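Local coordinates for phosphate-specific transport system accessory protein PhoU homolog (Pseudomonas aeruginosa, PDB 4Q25) that probably takes part, as a homodimer, in regulating phosphate uptake and restraining the Pho regulon, at residues Asp99-Val110 and Ser200-Ile211. Residues are numbered along the deposited sequence; the frame is centred on the assembly and turned at random.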
ATOM      1  N   ASP A  99      -6.308   3.276   4.824  1.00 35.91           N
ATOM      2  CA  ASP A  99      -6.819   2.015   4.275  1.00 36.64           C
ATOM      3  C   ASP A  99      -7.881   2.215   3.195  1.00 33.36           C
ATOM      4  O   ASP A  99      -7.824   1.575   2.155  1.00 30.89           O
ATOM      5  CB  ASP A  99      -7.310   1.083   5.377  1.00 34.34           C
ATOM      6  CG  ASP A  99      -6.164   0.563   6.260  1.00 36.25           C
ATOM      7  OD1 ASP A  99      -5.174   0.013   5.757  1.00 38.24           O
ATOM      8  OD2 ASP A  99      -6.262   0.680   7.490  1.00 40.76           O
ATOM      9  N   LEU A 100      -8.803   3.150   3.411  1.00 35.00           N
ATOM     10  CA  LEU A 100      -9.820   3.444   2.415  1.00 34.20           C
ATOM     11  C   LEU A 100      -9.223   4.045   1.180  1.00 37.47           C
ATOM     12  O   LEU A 100      -9.667   3.755   0.084  1.00 35.45           O
ATOM     13  CB  LEU A 100     -10.913   4.365   2.967  1.00 36.91           C
ATOM     14  CG  LEU A 100     -11.738   3.695   4.062  1.00 40.54           C
ATOM     15  CD1 LEU A 100     -12.764   4.676   4.605  1.00 37.16           C
ATOM     16  CD2 LEU A 100     -12.399   2.423   3.542  1.00 42.53           C
ATOM     17  N   GLU A 101      -8.225   4.902   1.351  1.00 37.79           N
ATOM     18  CA  GLU A 101      -7.562   5.474   0.221  1.00 37.96           C
ATOM     19  C   GLU A 101      -6.846   4.384  -0.594  1.00 38.12           C
ATOM     20  O   GLU A 101      -6.931   4.344  -1.805  1.00 34.95           O
ATOM     21  CB  GLU A 101      -6.585   6.549   0.670  1.00 43.54           C
ATOM     22  CG  GLU A 101      -6.184   7.505  -0.444  1.00 45.22           C
ATOM     23  CD  GLU A 101      -5.007   6.995  -1.262  1.00 52.66           C
ATOM     24  OE1 GLU A 101      -4.258   6.101  -0.781  1.00 55.08           O
ATOM     25  OE2 GLU A 101      -4.827   7.499  -2.400  1.00 59.23           O
ATOM     26  N   ARG A 102      -6.128   3.500   0.080  1.00 41.00           N
ATOM     27  CA  ARG A 102      -5.419   2.429  -0.611  1.00 39.01           C
ATOM     28  C   ARG A 102      -6.390   1.454  -1.286  1.00 37.84           C
ATOM     29  O   ARG A 102      -6.084   0.926  -2.328  1.00 35.56           O
ATOM     30  CB  ARG A 102      -4.502   1.668   0.328  1.00 38.62           C
ATOM     31  CG  ARG A 102      -3.355   2.471   0.903  1.00 40.55           C
ATOM     32  CD  ARG A 102      -2.343   2.883  -0.138  1.00 44.46           C
ATOM     33  NE  ARG A 102      -2.207   4.353  -0.158  1.00 56.55           N
ATOM     34  CZ  ARG A 102      -1.352   5.053   0.590  1.00 52.46           C
ATOM     35  NH1 ARG A 102      -0.536   4.442   1.415  1.00 50.49           N
ATOM     36  NH2 ARG A 102      -1.325   6.374   0.519  1.00 56.94           N
ATOM     37  N   ILE A 103      -7.563   1.238  -0.701  1.00 37.77           N
ATOM     38  CA  ILE A 103      -8.586   0.430  -1.351  1.00 37.77           C
ATOM     39  C   ILE A 103      -9.052   1.090  -2.658  1.00 38.91           C
ATOM     40  O   ILE A 103      -9.222   0.405  -3.667  1.00 37.29           O
ATOM     41  CB  ILE A 103      -9.765   0.178  -0.417  1.00 35.00           C
ATOM     42  CG1 ILE A 103      -9.355  -0.780   0.678  1.00 37.82           C
ATOM     43  CG2 ILE A 103     -10.961  -0.384  -1.149  1.00 36.03           C
ATOM     44  CD1 ILE A 103     -10.347  -0.849   1.839  1.00 35.10           C
ATOM     45  N   GLY A 104      -9.281   2.404  -2.617  1.00 36.25           N
ATOM     46  CA  GLY A 104      -9.692   3.181  -3.785  1.00 33.12           C
ATOM     47  C   GLY A 104      -8.627   3.193  -4.871  1.00 36.27           C
ATOM     48  O   GLY A 104      -8.931   3.068  -6.073  1.00 36.35           O
ATOM     49  N   ASP A 105      -7.370   3.318  -4.467  1.00 34.11           N
ATOM     50  CA  ASP A 105      -6.298   3.236  -5.424  1.00 42.22           C
ATOM     51  C   ASP A 105      -6.195   1.841  -6.089  1.00 41.42           C
ATOM     52  O   ASP A 105      -5.975   1.754  -7.283  1.00 36.13           O
ATOM     53  CB  ASP A 105      -4.959   3.601  -4.791  1.00 47.14           C
ATOM     54  CG  ASP A 105      -3.844   3.665  -5.821  1.00 54.44           C
ATOM     55  OD1 ASP A 105      -3.956   4.424  -6.833  1.00 53.65           O
ATOM     56  OD2 ASP A 105      -2.865   2.927  -5.629  1.00 56.81           O
ATOM     57  N   GLU A 106      -6.360   0.766  -5.315  1.00 37.54           N
ATOM     58  CA  GLU A 106      -6.329  -0.564  -5.888  1.00 37.09           C
ATOM     59  C   GLU A 106      -7.518  -0.772  -6.839  1.00 34.67           C
ATOM     60  O   GLU A 106      -7.368  -1.403  -7.851  1.00 31.40           O
ATOM     61  CB  GLU A 106      -6.337  -1.646  -4.801  1.00 38.36           C
ATOM     62  CG  GLU A 106      -5.100  -1.677  -3.914  1.00 38.87           C
ATOM     63  CD  GLU A 106      -3.817  -2.016  -4.657  1.00 45.05           C
ATOM     64  OE1 GLU A 106      -2.731  -1.719  -4.105  1.00 45.81           O
ATOM     65  OE2 GLU A 106      -3.866  -2.572  -5.783  1.00 43.91           O
ATOM     66  N   ALA A 107      -8.690  -0.261  -6.470  1.00 32.42           N
ATOM     67  CA  ALA A 107      -9.857  -0.344  -7.312  1.00 32.90           C
ATOM     68  C   ALA A 107      -9.530   0.261  -8.651  1.00 34.10           C
ATOM     69  O   ALA A 107      -9.942  -0.239  -9.697  1.00 34.44           O
ATOM     70  CB  ALA A 107     -11.029   0.398  -6.705  1.00 32.70           C
ATOM     71  N   SER A 108      -8.806   1.363  -8.596  1.00 30.93           N
ATOM     72  CA  SER A 108      -8.511   2.151  -9.760  1.00 33.80           C
ATOM     73  C   SER A 108      -7.488   1.421 -10.652  1.00 32.85           C
ATOM     74  O   SER A 108      -7.590   1.491 -11.886  1.00 33.65           O
ATOM     75  CB  SER A 108      -8.102   3.582  -9.371  1.00 32.74           C
ATOM     76  OG  SER A 108      -7.641   4.276 -10.478  1.00 41.71           O
ATOM     77  N   LYS A 109      -6.559   0.693 -10.045  1.00 31.06           N
ATOM     78  CA  LYS A 109      -5.704  -0.226 -10.806  1.00 34.96           C
ATOM     79  C   LYS A 109      -6.480  -1.364 -11.498  1.00 35.11           C
ATOM     80  O   LYS A 109      -6.146  -1.732 -12.626  1.00 30.10           O
ATOM     81  CB  LYS A 109      -4.611  -0.836  -9.951  1.00 33.87           C
ATOM     82  CG  LYS A 109      -3.639   0.178  -9.367  1.00 38.92           C
ATOM     83  CD  LYS A 109      -2.568  -0.544  -8.554  1.00 42.80           C
ATOM     84  CE  LYS A 109      -1.948   0.350  -7.493  1.00 47.33           C
ATOM     85  NZ  LYS A 109      -1.530   1.640  -8.076  1.00 50.62           N
ATOM     86  N   VAL A 110      -7.500  -1.907 -10.820  1.00 31.38           N
ATOM     87  CA  VAL A 110      -8.372  -2.943 -11.407  1.00 32.28           C
ATOM     88  C   VAL A 110      -9.040  -2.357 -12.640  1.00 30.34           C
ATOM     89  O   VAL A 110      -9.026  -2.972 -13.691  1.00 33.06           O
ATOM     90  CB  VAL A 110      -9.421  -3.478 -10.401  1.00 29.87           C
ATOM     91  CG1 VAL A 110     -10.434  -4.416 -11.054  1.00 27.60           C
ATOM     92  CG2 VAL A 110      -8.702  -4.221  -9.299  1.00 31.00           C
ATOM     93  N   SER A 200      -4.450  -6.799  -6.694  1.00 33.28           N
ATOM     94  CA  SER A 200      -5.188  -5.649  -6.172  1.00 33.62           C
ATOM     95  C   SER A 200      -6.449  -6.035  -5.352  1.00 35.26           C
ATOM     96  O   SER A 200      -6.766  -5.417  -4.348  1.00 34.35           O
ATOM     97  CB  SER A 200      -5.602  -4.707  -7.323  1.00 33.05           C
ATOM     98  OG  SER A 200      -4.474  -4.089  -7.963  1.00 31.64           O
ATOM     99  N   LEU A 201      -7.207  -7.023  -5.797  1.00 36.34           N
ATOM    100  CA  LEU A 201      -8.361  -7.444  -4.985  1.00 35.61           C
ATOM    101  C   LEU A 201      -7.902  -8.041  -3.614  1.00 34.42           C
ATOM    102  O   LEU A 201      -8.493  -7.787  -2.583  1.00 34.97           O
ATOM    103  CB  LEU A 201      -9.239  -8.420  -5.778  1.00 32.20           C
ATOM    104  CG  LEU A 201      -9.965  -7.794  -6.974  1.00 31.52           C
ATOM    105  CD1 LEU A 201     -10.715  -8.849  -7.776  1.00 33.58           C
ATOM    106  CD2 LEU A 201     -10.920  -6.704  -6.528  1.00 30.18           C
ATOM    107  N   GLU A 202      -6.827  -8.801  -3.617  1.00 34.11           N
ATOM    108  CA  GLU A 202      -6.275  -9.351  -2.402  1.00 38.62           C
ATOM    109  C   GLU A 202      -5.844  -8.246  -1.444  1.00 41.35           C
ATOM    110  O   GLU A 202      -6.066  -8.344  -0.245  1.00 40.24           O
ATOM    111  CB  GLU A 202      -5.081 -10.248  -2.703  1.00 39.60           C
ATOM    112  CG  GLU A 202      -4.542 -10.903  -1.458  1.00 46.74           C
ATOM    113  CD  GLU A 202      -3.314 -11.757  -1.676  1.00 51.45           C
ATOM    114  OE1 GLU A 202      -3.096 -12.676  -0.863  1.00 54.25           O
ATOM    115  OE2 GLU A 202      -2.556 -11.505  -2.630  1.00 58.19           O
ATOM    116  N   ARG A 203      -5.225  -7.200  -1.980  1.00 38.92           N
ATOM    117  CA  ARG A 203      -4.832  -6.072  -1.176  1.00 35.49           C
ATOM    118  C   ARG A 203      -6.041  -5.335  -0.631  1.00 35.54           C
ATOM    119  O   ARG A 203      -6.046  -4.866   0.495  1.00 31.09           O
ATOM    120  CB  ARG A 203      -3.989  -5.116  -1.988  1.00 38.20           C
ATOM    121  CG  ARG A 203      -2.596  -5.620  -2.347  1.00 39.15           C
ATOM    122  CD  ARG A 203      -1.558  -4.955  -1.484  1.00 47.04           C
ATOM    123  NE  ARG A 203      -1.540  -5.464  -0.113  1.00 47.91           N
ATOM    124  CZ  ARG A 203      -1.177  -4.762   0.965  1.00 53.65           C
ATOM    125  NH1 ARG A 203      -0.821  -3.463   0.888  1.00 56.88           N
ATOM    126  NH2 ARG A 203      -1.207  -5.364   2.149  1.00 56.34           N
ATOM    127  N   ILE A 204      -7.078  -5.208  -1.433  1.00 33.76           N
ATOM    128  CA  ILE A 204      -8.299  -4.611  -0.912  1.00 35.36           C
ATOM    129  C   ILE A 204      -8.811  -5.380   0.340  1.00 35.15           C
ATOM    130  O   ILE A 204      -9.231  -4.777   1.310  1.00 31.56           O
ATOM    131  CB  ILE A 204      -9.340  -4.504  -2.007  1.00 33.52           C
ATOM    132  CG1 ILE A 204      -8.891  -3.422  -2.993  1.00 30.86           C
ATOM    133  CG2 ILE A 204     -10.716  -4.164  -1.441  1.00 34.43           C
ATOM    134  CD1 ILE A 204      -9.719  -3.369  -4.253  1.00 30.33           C
ATOM    135  N   GLY A 205      -8.722  -6.698   0.306  1.00 33.70           N
ATOM    136  CA  GLY A 205      -9.085  -7.520   1.438  1.00 37.33           C
ATOM    137  C   GLY A 205      -8.124  -7.380   2.597  1.00 38.17           C
ATOM    138  O   GLY A 205      -8.555  -7.389   3.738  1.00 36.60           O
ATOM    139  N   ASP A 206      -6.824  -7.280   2.317  1.00 38.69           N
ATOM    140  CA  ASP A 206      -5.850  -6.976   3.373  1.00 42.68           C
ATOM    141  C   ASP A 206      -6.201  -5.666   4.079  1.00 41.51           C
ATOM    142  O   ASP A 206      -6.158  -5.619   5.292  1.00 42.36           O
ATOM    143  CB  ASP A 206      -4.432  -6.908   2.828  1.00 45.95           C
ATOM    144  CG  ASP A 206      -3.937  -8.227   2.325  1.00 48.58           C
ATOM    145  OD1 ASP A 206      -4.636  -9.265   2.481  1.00 50.02           O
ATOM    146  OD2 ASP A 206      -2.847  -8.204   1.724  1.00 54.38           O
ATOM    147  N   HIS A 207      -6.594  -4.624   3.337  1.00 39.86           N
ATOM    148  CA  HIS A 207      -6.956  -3.347   3.964  1.00 41.19           C
ATOM    149  C   HIS A 207      -8.301  -3.360   4.730  1.00 40.35           C
ATOM    150  O   HIS A 207      -8.479  -2.656   5.722  1.00 42.67           O
ATOM    151  CB  HIS A 207      -6.951  -2.215   2.939  1.00 41.85           C
ATOM    152  CG  HIS A 207      -5.586  -1.855   2.449  1.00 41.72           C
ATOM    153  ND1 HIS A 207      -4.705  -1.113   3.197  1.00 41.03           N
ATOM    154  CD2 HIS A 207      -4.968  -2.103   1.269  1.00 38.05           C
ATOM    155  CE1 HIS A 207      -3.593  -0.944   2.507  1.00 43.77           C
ATOM    156  NE2 HIS A 207      -3.724  -1.557   1.344  1.00 37.52           N
ATOM    157  N   ALA A 208      -9.259  -4.125   4.253  1.00 37.53           N
ATOM    158  CA  ALA A 208     -10.485  -4.325   5.003  1.00 38.47           C
ATOM    159  C   ALA A 208     -10.172  -4.968   6.346  1.00 36.00           C
ATOM    160  O   ALA A 208     -10.730  -4.590   7.355  1.00 37.55           O
ATOM    161  CB  ALA A 208     -11.443  -5.215   4.231  1.00 39.75           C
ATOM    162  N   ARG A 209      -9.276  -5.942   6.330  1.00 39.43           N
ATOM    163  CA  ARG A 209      -8.798  -6.622   7.517  1.00 43.26           C
ATOM    164  C   ARG A 209      -8.138  -5.657   8.464  1.00 46.66           C
ATOM    165  O   ARG A 209      -8.427  -5.693   9.647  1.00 43.63           O
ATOM    166  CB  ARG A 209      -7.828  -7.740   7.143  1.00 46.79           C
ATOM    167  CG  ARG A 209      -7.232  -8.511   8.299  1.00 49.22           C
ATOM    168  CD  ARG A 209      -5.762  -8.190   8.496  1.00 55.22           C
ATOM    169  NE  ARG A 209      -4.909  -8.996   7.631  1.00 58.75           N
ATOM    170  CZ  ARG A 209      -3.953  -8.518   6.830  1.00 62.94           C
ATOM    171  NH1 ARG A 209      -3.695  -7.211   6.765  1.00 55.46           N
ATOM    172  NH2 ARG A 209      -3.243  -9.365   6.081  1.00 62.12           N
ATOM    173  N   ASN A 210      -7.262  -4.793   7.951  1.00 50.45           N
ATOM    174  CA  ASN A 210      -6.641  -3.757   8.800  1.00 48.52           C
ATOM    175  C   ASN A 210      -7.677  -2.857   9.470  1.00 46.61           C
ATOM    176  O   ASN A 210      -7.551  -2.559  10.655  1.00 46.34           O
ATOM    177  CB  ASN A 210      -5.667  -2.872   8.038  1.00 50.21           C
ATOM    178  CG  ASN A 210      -4.507  -3.644   7.442  1.00 54.58           C
ATOM    179  OD1 ASN A 210      -4.161  -4.727   7.895  1.00 60.84           O
ATOM    180  ND2 ASN A 210      -3.892  -3.074   6.426  1.00 55.71           N
ATOM    181  N   ILE A 211      -8.685  -2.421   8.722  1.00 43.71           N
ATOM    182  CA  ILE A 211      -9.711  -1.553   9.296  1.00 44.48           C
ATOM    183  C   ILE A 211     -10.520  -2.287  10.358  1.00 48.80           C
ATOM    184  O   ILE A 211     -11.011  -1.669  11.299  1.00 46.58           O
ATOM    185  CB  ILE A 211     -10.672  -1.031   8.240  1.00 40.38           C
ATOM    186  CG1 ILE A 211      -9.936  -0.099   7.286  1.00 41.80           C
ATOM    187  CG2 ILE A 211     -11.840  -0.310   8.889  1.00 37.44           C
ATOM    188  CD1 ILE A 211     -10.703   0.158   6.008  1.00 42.63           C
TER
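Both D99 and H207 set their CG opposite the carbonyl carbon and beside the backbone N (chi1 near -70° in both), and these matching torsions bring a carboxylate and an imidazole together between two nearly antiparallel helices. The example illustrates how a helix interface can carry polar pairs along one edge of an apolar seam. H207 ND1 donates an almost straight bond of 2.8 Å to D99 OD1, which lies in the ring plane and accepts through its anti lone pair, although carboxylate and ring planes are turned 53° apart. The same oxygen receives a second, weak bond from N210 ND2. One ring face is covered by R102, whose CB stands 3.7 Å from the centroid of the H207 ring in a CH-pi contact, so that bond and packing together restrain the imidazole's rotation. As in other His-carboxylate pairs, D99 would be expected to favour a proton on ND1. Toward the other end, E106 bends at chi2 and brings OE2 to within 2.7 Å of S200 OG, the serine hydroxyl donating a hydrogen bond that meets OE2 nearly along its C-O axis. Alongside these polar pairs, deeper in the interface, the seam is aliphatic. I103 enters as a knob into the hole formed by I204, H207, A208 and I211, with its CG2 3.8 Å from I204 CG2, while I204 CG1 lies 3.6 Å from E106 CB. At the D99 end, I211 CD1 touches both D99 CB and L100 CD2. The contact thus joins helices 84-120 and 188-220, one from each PhoU domain, near the centre of the all-helical chain; helix 15-45 packs against L100 and I103, and helix 127-149 closes over I103, L201, I204 and A208.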